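Local atomic coordinates of TRAP dicarboxylate transporter-DctP subunit (Desulfovibrio salexigens, PDB entry 4N6D), a protein that probably binds a small solute, such as an organic acid, in the periplasm and delivers it to the membrane subunits of a TRAP transporter. Residues T115-S119 with T266-D271; A120-W125 with V141-A146. All coordinates share one frame; numbering follows the deposited sequence.

Interaction 1: T115-S119 with T266-D271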
ATOM      1  N   THR A 115       7.559   8.378  -0.659  1.00  9.20           N
ATOM      2  CA  THR A 115       6.989   9.213  -1.721  1.00  8.24           C
ATOM      3  C   THR A 115       6.685   8.442  -2.998  1.00  9.53           C
ATOM      4  O   THR A 115       6.348   9.036  -4.023  1.00 11.45           O
ATOM      5  CB  THR A 115       7.946  10.364  -2.067  1.00 11.62           C
ATOM      6  OG1 THR A 115       9.183   9.827  -2.531  1.00 12.68           O
ATOM      7  CG2 THR A 115       8.206  11.237  -0.843  1.00 13.32           C
ATOM      8  N   SER A 116       6.796   7.116  -2.944  1.00  9.79           N
ATOM      9  CA  SER A 116       6.464   6.291  -4.103  1.00  8.57           C
ATOM     10  C   SER A 116       6.160   4.878  -3.656  1.00 10.10           C
ATOM     11  O   SER A 116       6.583   4.458  -2.572  1.00  8.64           O
ATOM     12  CB  SER A 116       7.597   6.265  -5.141  1.00 11.00           C
ATOM     13  OG  SER A 116       8.690   5.478  -4.698  1.00 11.75           O
ATOM     14  N   SER A 117       5.428   4.158  -4.503  1.00  8.51           N
ATOM     15  CA  SER A 117       5.134   2.749  -4.284  1.00  8.23           C
ATOM     16  C   SER A 117       6.399   1.907  -4.384  1.00  9.03           C
ATOM     17  O   SER A 117       6.583   0.963  -3.618  1.00  8.37           O
ATOM     18  CB  SER A 117       4.124   2.284  -5.326  1.00  9.54           C
ATOM     19  OG  SER A 117       3.826   0.894  -5.153  1.00  8.43           O
ATOM     20  N   THR A 118       7.279   2.285  -5.319  1.00  9.64           N
ATOM     21  CA  THR A 118       8.505   1.546  -5.548  1.00  8.62           C
ATOM     22  C   THR A 118       9.375   1.524  -4.304  1.00  8.68           C
ATOM     23  O   THR A 118       9.822   0.453  -3.883  1.00  8.90           O
ATOM     24  CB  THR A 118       9.307   2.097  -6.742  1.00  9.80           C
ATOM     25  OG1 THR A 118       8.531   1.981  -7.935  1.00 11.86           O
ATOM     26  CG2 THR A 118      10.584   1.315  -6.952  1.00 11.80           C
ATOM     27  N   SER A 119       9.614   2.695  -3.707  1.00  8.19           N
ATOM     28  CA  SER A 119      10.487   2.770  -2.566  1.00  7.44           C
ATOM     29  C   SER A 119       9.866   2.128  -1.334  1.00  8.29           C
ATOM     30  O   SER A 119      10.541   1.470  -0.570  1.00  9.28           O
ATOM     31  CB  SER A 119      10.899   4.213  -2.255  1.00  8.98           C
ATOM     32  OG  SER A 119       9.758   5.015  -2.033  1.00 10.06           O
ATOM     33  N   THR A 266       5.957  -4.658  -8.697  1.00  8.60           N
ATOM     34  CA  THR A 266       4.656  -4.137  -8.294  1.00  9.06           C
ATOM     35  C   THR A 266       4.719  -2.647  -7.995  1.00 11.89           C
ATOM     36  O   THR A 266       3.836  -1.860  -8.404  1.00  9.61           O
ATOM     37  CB  THR A 266       4.112  -4.893  -7.066  1.00 10.78           C
ATOM     38  OG1 THR A 266       3.974  -6.285  -7.387  1.00 10.21           O
ATOM     39  CG2 THR A 266       2.779  -4.356  -6.665  1.00  9.43           C
ATOM     40  N   GLY A 267       5.746  -2.233  -7.272  1.00  7.90           N
ATOM     41  CA  GLY A 267       5.898  -0.812  -6.996  1.00 10.62           C
ATOM     42  C   GLY A 267       6.097   0.010  -8.258  1.00 11.09           C
ATOM     43  O   GLY A 267       5.539   1.107  -8.420  1.00  9.99           O
ATOM     44  N   LYS A 268       6.892  -0.509  -9.180  1.00 10.18           N
ATOM     45  CA  LYS A 268       7.101   0.209 -10.424  1.00  9.76           C
ATOM     46  C   LYS A 268       5.836   0.292 -11.252  1.00 12.14           C
ATOM     47  O   LYS A 268       5.557   1.329 -11.876  1.00 11.42           O
ATOM     48  CB  LYS A 268       8.252  -0.401 -11.204  1.00  9.84           C
ATOM     49  CG  LYS A 268       9.581  -0.044 -10.553  1.00 11.81           C
ATOM     50  CD  LYS A 268      10.789  -0.487 -11.317  1.00 15.84           C
ATOM     51  CE  LYS A 268      12.045   0.091 -10.669  1.00 21.07           C
ATOM     52  NZ  LYS A 268      13.307  -0.469 -11.254  1.00 24.43           N
ATOM     53  N   TYR A 269       5.078  -0.800 -11.277  1.00 10.22           N
ATOM     54  CA  TYR A 269       3.813  -0.829 -11.991  1.00 10.02           C
ATOM     55  C   TYR A 269       2.871   0.233 -11.427  1.00  8.93           C
ATOM     56  O   TYR A 269       2.246   1.006 -12.172  1.00 12.04           O
ATOM     57  CB  TYR A 269       3.143  -2.214 -11.906  1.00  9.56           C
ATOM     58  CG  TYR A 269       1.709  -2.117 -12.309  1.00 12.29           C
ATOM     59  CD1 TYR A 269       1.344  -2.113 -13.653  1.00 15.82           C
ATOM     60  CD2 TYR A 269       0.720  -1.953 -11.357  1.00  9.39           C
ATOM     61  CE1 TYR A 269       0.023  -1.971 -14.036  1.00 14.68           C
ATOM     62  CE2 TYR A 269      -0.611  -1.811 -11.731  1.00 12.11           C
ATOM     63  CZ  TYR A 269      -0.948  -1.816 -13.070  1.00 12.26           C
ATOM     64  OH  TYR A 269      -2.284  -1.670 -13.418  1.00 16.12           O
ATOM     65  N   MET A 270       2.776   0.277 -10.108  1.00  9.65           N
ATOM     66  CA  MET A 270       1.880   1.195  -9.429  1.00 10.13           C
ATOM     67  C   MET A 270       2.299   2.642  -9.644  1.00 12.79           C
ATOM     68  O   MET A 270       1.459   3.485  -9.947  1.00 13.07           O
ATOM     69  CB  MET A 270       1.854   0.860  -7.930  1.00 10.82           C
ATOM     70  CG  MET A 270       0.864   1.666  -7.130  1.00 13.71           C
ATOM     71  SD  MET A 270      -0.846   1.217  -7.579  1.00 16.39           S
ATOM     72  CE  MET A 270      -1.370   2.750  -8.291  1.00 19.90           C
ATOM     73  N   ASP A 271       3.588   2.950  -9.504  1.00  8.81           N
ATOM     74  CA  ASP A 271       4.047   4.313  -9.784  1.00  9.32           C
ATOM     75  C   ASP A 271       3.787   4.726 -11.225  1.00 14.21           C
ATOM     76  O   ASP A 271       3.440   5.868 -11.491  1.00 13.86           O
ATOM     77  CB  ASP A 271       5.527   4.476  -9.431  1.00 11.39           C
ATOM     78  CG  ASP A 271       5.762   4.472  -7.924  1.00 10.90           C
ATOM     79  OD1 ASP A 271       4.849   4.927  -7.196  1.00  9.43           O
ATOM     80  OD2 ASP A 271       6.855   4.059  -7.481  1.00 10.19           O
TER
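Asp271 puts its carboxylate against the start of helix 117-131 and takes three hydrogen bonds there. Asp271 OD1 accepts from the backbone N of Ser117 at 2.9 Å, through its syn lone pair. OD2 accepts two. The backbone N of Thr118 lies 2.8 Å from Asp271 OD2, and Thr118 OG1 donates to the same oxygen at 2.7 Å. Both donors reach OD2 from the same face of the carboxylate plane, the N from 36° above it and the hydroxyl on the anti side. Thr118 OG1 stands beside its own backbone N (chi1 -62°), which lets the hydroxyl and the amide of Thr118 reach the same oxygen. With both oxygens held, the carboxylate has little freedom to turn. It sits at the N-terminal end of the helix, whose dipole would probably favour its ionised form.

Ser117 is the knob of the contact and sits among Thr266, Gly267, Met270 and Asp271. Ser117 OG lies anti to the backbone N (chi1 179°) and reaches across to Gly267 CA at 3.3 Å and Met270 CB at 3.4 Å. Beyond the two segments, this hydroxyl probably bonds to Ala146 O. Gly267 has no side chain, and the backbones close to 3.8 Å between the CA atoms of Thr118 and Gly267. On the outer side, the Thr118 methyl CG2 rests 4.0 Å from Lys268 CG, while the lysine amine pairs with Glu264.

Ser116 holds the N-cap position. The arrangement is a helix N-terminus bound by a carboxylate from another helix, here the long helix 249-285 of this solute-binding protein.

Interaction 2: A120-W125 with V141-A146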
ATOM      1  N   ALA A 120       8.563   2.307  -1.155  1.00  7.79           N
ATOM      2  CA  ALA A 120       7.899   1.703  -0.025  1.00  7.60           C
ATOM      3  C   ALA A 120       7.871   0.192  -0.186  1.00  8.39           C
ATOM      4  O   ALA A 120       8.017  -0.528   0.795  1.00  7.37           O
ATOM      5  CB  ALA A 120       6.491   2.253   0.118  1.00  7.92           C
ATOM      6  N   SER A 121       7.663  -0.289  -1.410  1.00  9.00           N
ATOM      7  CA  SER A 121       7.557  -1.744  -1.622  1.00  9.45           C
ATOM      8  C   SER A 121       8.895  -2.415  -1.321  1.00 10.42           C
ATOM      9  O   SER A 121       8.959  -3.449  -0.636  1.00 10.02           O
ATOM     10  CB  SER A 121       7.141  -2.069  -3.061  1.00  7.85           C
ATOM     11  OG  SER A 121       5.805  -1.661  -3.314  1.00  7.78           O
ATOM     12  N   LEU A 122       9.965  -1.832  -1.843  1.00  8.56           N
ATOM     13  CA  LEU A 122      11.275  -2.423  -1.651  1.00  9.33           C
ATOM     14  C   LEU A 122      11.717  -2.294  -0.196  1.00 12.84           C
ATOM     15  O   LEU A 122      12.328  -3.227   0.335  1.00 10.10           O
ATOM     16  CB  LEU A 122      12.308  -1.803  -2.587  1.00  9.57           C
ATOM     17  CG  LEU A 122      12.222  -2.323  -4.021  1.00 11.67           C
ATOM     18  CD1 LEU A 122      13.003  -1.449  -4.937  1.00 12.85           C
ATOM     19  CD2 LEU A 122      12.693  -3.787  -4.036  1.00 14.73           C
ATOM     20  N   ALA A 123      11.412  -1.160   0.446  1.00  8.86           N
ATOM     21  CA  ALA A 123      11.763  -1.011   1.858  1.00  9.02           C
ATOM     22  C   ALA A 123      11.011  -2.027   2.711  1.00  7.47           C
ATOM     23  O   ALA A 123      11.578  -2.621   3.628  1.00  8.35           O
ATOM     24  CB  ALA A 123      11.507   0.413   2.367  1.00  7.04           C
ATOM     25  N   LEU A 124       9.732  -2.245   2.403  1.00  7.70           N
ATOM     26  CA  LEU A 124       8.931  -3.225   3.140  1.00  7.43           C
ATOM     27  C   LEU A 124       9.511  -4.641   3.032  1.00  7.83           C
ATOM     28  O   LEU A 124       9.629  -5.358   4.049  1.00  8.67           O
ATOM     29  CB  LEU A 124       7.484  -3.186   2.646  1.00  5.87           C
ATOM     30  CG  LEU A 124       6.486  -4.193   3.220  1.00  8.55           C
ATOM     31  CD1 LEU A 124       6.276  -4.061   4.720  1.00  8.05           C
ATOM     32  CD2 LEU A 124       5.222  -4.007   2.457  1.00  7.56           C
ATOM     33  N   TRP A 125       9.857  -5.041   1.817  1.00  9.42           N
ATOM     34  CA  TRP A 125      10.438  -6.369   1.585  1.00  9.12           C
ATOM     35  C   TRP A 125      11.761  -6.504   2.343  1.00  9.00           C
ATOM     36  O   TRP A 125      12.023  -7.534   2.989  1.00  9.82           O
ATOM     37  CB  TRP A 125      10.646  -6.603   0.080  1.00  7.39           C
ATOM     38  CG  TRP A 125      11.325  -7.891  -0.175  1.00  8.87           C
ATOM     39  CD1 TRP A 125      12.627  -8.068  -0.554  1.00 12.94           C
ATOM     40  CD2 TRP A 125      10.774  -9.197  -0.005  1.00  9.91           C
ATOM     41  NE1 TRP A 125      12.916  -9.409  -0.642  1.00 11.54           N
ATOM     42  CE2 TRP A 125      11.789 -10.124  -0.328  1.00 10.28           C
ATOM     43  CE3 TRP A 125       9.516  -9.676   0.379  1.00  9.92           C
ATOM     44  CZ2 TRP A 125      11.588 -11.499  -0.267  1.00 14.31           C
ATOM     45  CZ3 TRP A 125       9.313 -11.049   0.419  1.00 10.56           C
ATOM     46  CH2 TRP A 125      10.337 -11.940   0.094  1.00 12.19           C
ATOM     47  N   VAL A 141       6.212 -16.302   3.115  1.00  9.27           N
ATOM     48  CA  VAL A 141       5.945 -14.994   2.553  1.00  6.86           C
ATOM     49  C   VAL A 141       6.571 -14.930   1.161  1.00  9.07           C
ATOM     50  O   VAL A 141       7.803 -14.941   1.036  1.00 10.49           O
ATOM     51  CB  VAL A 141       6.474 -13.872   3.454  1.00  7.65           C
ATOM     52  CG1 VAL A 141       6.247 -12.525   2.806  1.00  8.70           C
ATOM     53  CG2 VAL A 141       5.788 -13.929   4.830  1.00 11.01           C
ATOM     54  N   LEU A 142       5.734 -14.916   0.127  1.00  7.21           N
ATOM     55  CA  LEU A 142       6.217 -14.999  -1.253  1.00  6.39           C
ATOM     56  C   LEU A 142       6.718 -13.654  -1.756  1.00  7.44           C
ATOM     57  O   LEU A 142       7.664 -13.609  -2.544  1.00  8.37           O
ATOM     58  CB  LEU A 142       5.119 -15.497  -2.196  1.00  8.60           C
ATOM     59  CG  LEU A 142       4.748 -16.955  -1.946  1.00  7.23           C
ATOM     60  CD1 LEU A 142       3.569 -17.303  -2.826  1.00  7.39           C
ATOM     61  CD2 LEU A 142       5.923 -17.832  -2.258  1.00  8.00           C
ATOM     62  N   THR A 143       6.029 -12.582  -1.383  1.00  7.59           N
ATOM     63  CA  THR A 143       6.477 -11.217  -1.701  1.00  7.18           C
ATOM     64  C   THR A 143       5.694 -10.247  -0.821  1.00  7.81           C
ATOM     65  O   THR A 143       4.772 -10.645  -0.105  1.00  6.81           O
ATOM     66  CB  THR A 143       6.344 -10.835  -3.211  1.00  7.93           C
ATOM     67  OG1 THR A 143       7.092  -9.635  -3.462  1.00  8.11           O
ATOM     68  CG2 THR A 143       4.904 -10.621  -3.600  1.00  9.24           C
ATOM     69  N   MET A 144       6.099  -8.987  -0.837  1.00  6.42           N
ATOM     70  CA  MET A 144       5.350  -7.925  -0.180  1.00  6.64           C
ATOM     71  C   MET A 144       5.438  -6.712  -1.067  1.00  7.64           C
ATOM     72  O   MET A 144       6.343  -6.598  -1.895  1.00  9.48           O
ATOM     73  CB  MET A 144       5.919  -7.591   1.188  1.00  9.89           C
ATOM     74  CG  MET A 144       5.890  -8.791   2.130  1.00 14.71           C
ATOM     75  SD  MET A 144       6.581  -8.363   3.712  1.00 16.45           S
ATOM     76  CE  MET A 144       5.133  -7.659   4.486  1.00 16.07           C
ATOM     77  N   PHE A 145       4.484  -5.804  -0.903  1.00  7.26           N
ATOM     78  CA  PHE A 145       4.508  -4.549  -1.639  1.00  8.00           C
ATOM     79  C   PHE A 145       3.571  -3.548  -0.984  1.00  8.38           C
ATOM     80  O   PHE A 145       2.864  -3.879  -0.053  1.00  8.86           O
ATOM     81  CB  PHE A 145       4.132  -4.760  -3.106  1.00  7.16           C
ATOM     82  CG  PHE A 145       2.861  -5.516  -3.300  1.00  7.21           C
ATOM     83  CD1 PHE A 145       1.641  -4.888  -3.185  1.00  7.87           C
ATOM     84  CD2 PHE A 145       2.890  -6.861  -3.619  1.00  9.86           C
ATOM     85  CE1 PHE A 145       0.451  -5.606  -3.357  1.00 11.08           C
ATOM     86  CE2 PHE A 145       1.705  -7.580  -3.800  1.00 10.96           C
ATOM     87  CZ  PHE A 145       0.496  -6.956  -3.659  1.00  9.03           C
ATOM     88  N   ALA A 146       3.599  -2.324  -1.469  1.00  6.45           N
ATOM     89  CA  ALA A 146       2.811  -1.243  -0.892  1.00  7.86           C
ATOM     90  C   ALA A 146       2.112  -0.462  -1.978  1.00  7.57           C
ATOM     91  O   ALA A 146       2.586  -0.374  -3.115  1.00  9.55           O
ATOM     92  CB  ALA A 146       3.689  -0.293  -0.090  1.00  9.74           C
TER
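Leu124 and Met144 meet at the apolar centre, their side chains crossing at about a right angle. Met144 CE touches Leu124 CD1 at 3.8 Å. The methionine runs straight through chi2 and bends only at its last torsion, which turns its methyl onto the leucine. The other leucine branch, Leu124 CD2, lies over the backbone and comes within 3.4 Å of Phe145 O.

Trp125 extends the apolar patch toward the start of the strand. Its CG is anti to the backbone N (chi1 176°), which carries the six-membered ring along the strand from Met144 to Val141. Trp125 CZ3 packs on Thr143 CA at 3.5 Å, and Trp125 CE3 is 4.1 Å from Met144 CG. Val141 O lies near the plane of the indole, at its edge, 4.0 Å from Trp125 CH2, and Val141 CG1 is close to CZ3. At the other end of the contact, Ala120 CB and Ala146 CB meet at 3.8 Å.

The polar edge is at Ser121. Ser121 OG accepts the backbone N-H of Ala146 at 3.0 Å, with an N-H...O angle of 160°. The same hydroxyl bonds to Ser117 O, one turn earlier in the helix. Met144 O is buried with no polar partner.

The axes of segments 120-125 and 141-146 approach to 6.2 Å, their directions 140° apart. Strand 139-146 is an outermost strand of the five-stranded mixed sheet and pairs with strand 234-240, through backbone hydrogen bonds such as those between Phe145 and Phe235. The Phe145 side chain sets out away from helix 117-131; its ring meets that of Phe235, and the side chain also touches Ile237 and Thr266 of helix 249-285. Tyr128, farther along helix 117-131, touches Val141 and Met144.

Both interactions use helix 117-131. Interaction 1 holds its first turn to the long helix 249-285. Interaction 2 lays the next turns on edge strand 139-146. The chemistry follows the place. Interaction 1 is partly buried and mainly polar, with a carboxylate at a helix end. Interaction 2 is buried and mainly apolar, with a single hydrogen bond between its segments. The two touch directly: the probable bond from Ser117 OG to Ala146 O joins them, and Thr266 CG2 packs on Phe145 CG at 3.6 Å. One helix, one strand and the long helix therefore meet at a common junction, where Gly267 also lies close to Ser121.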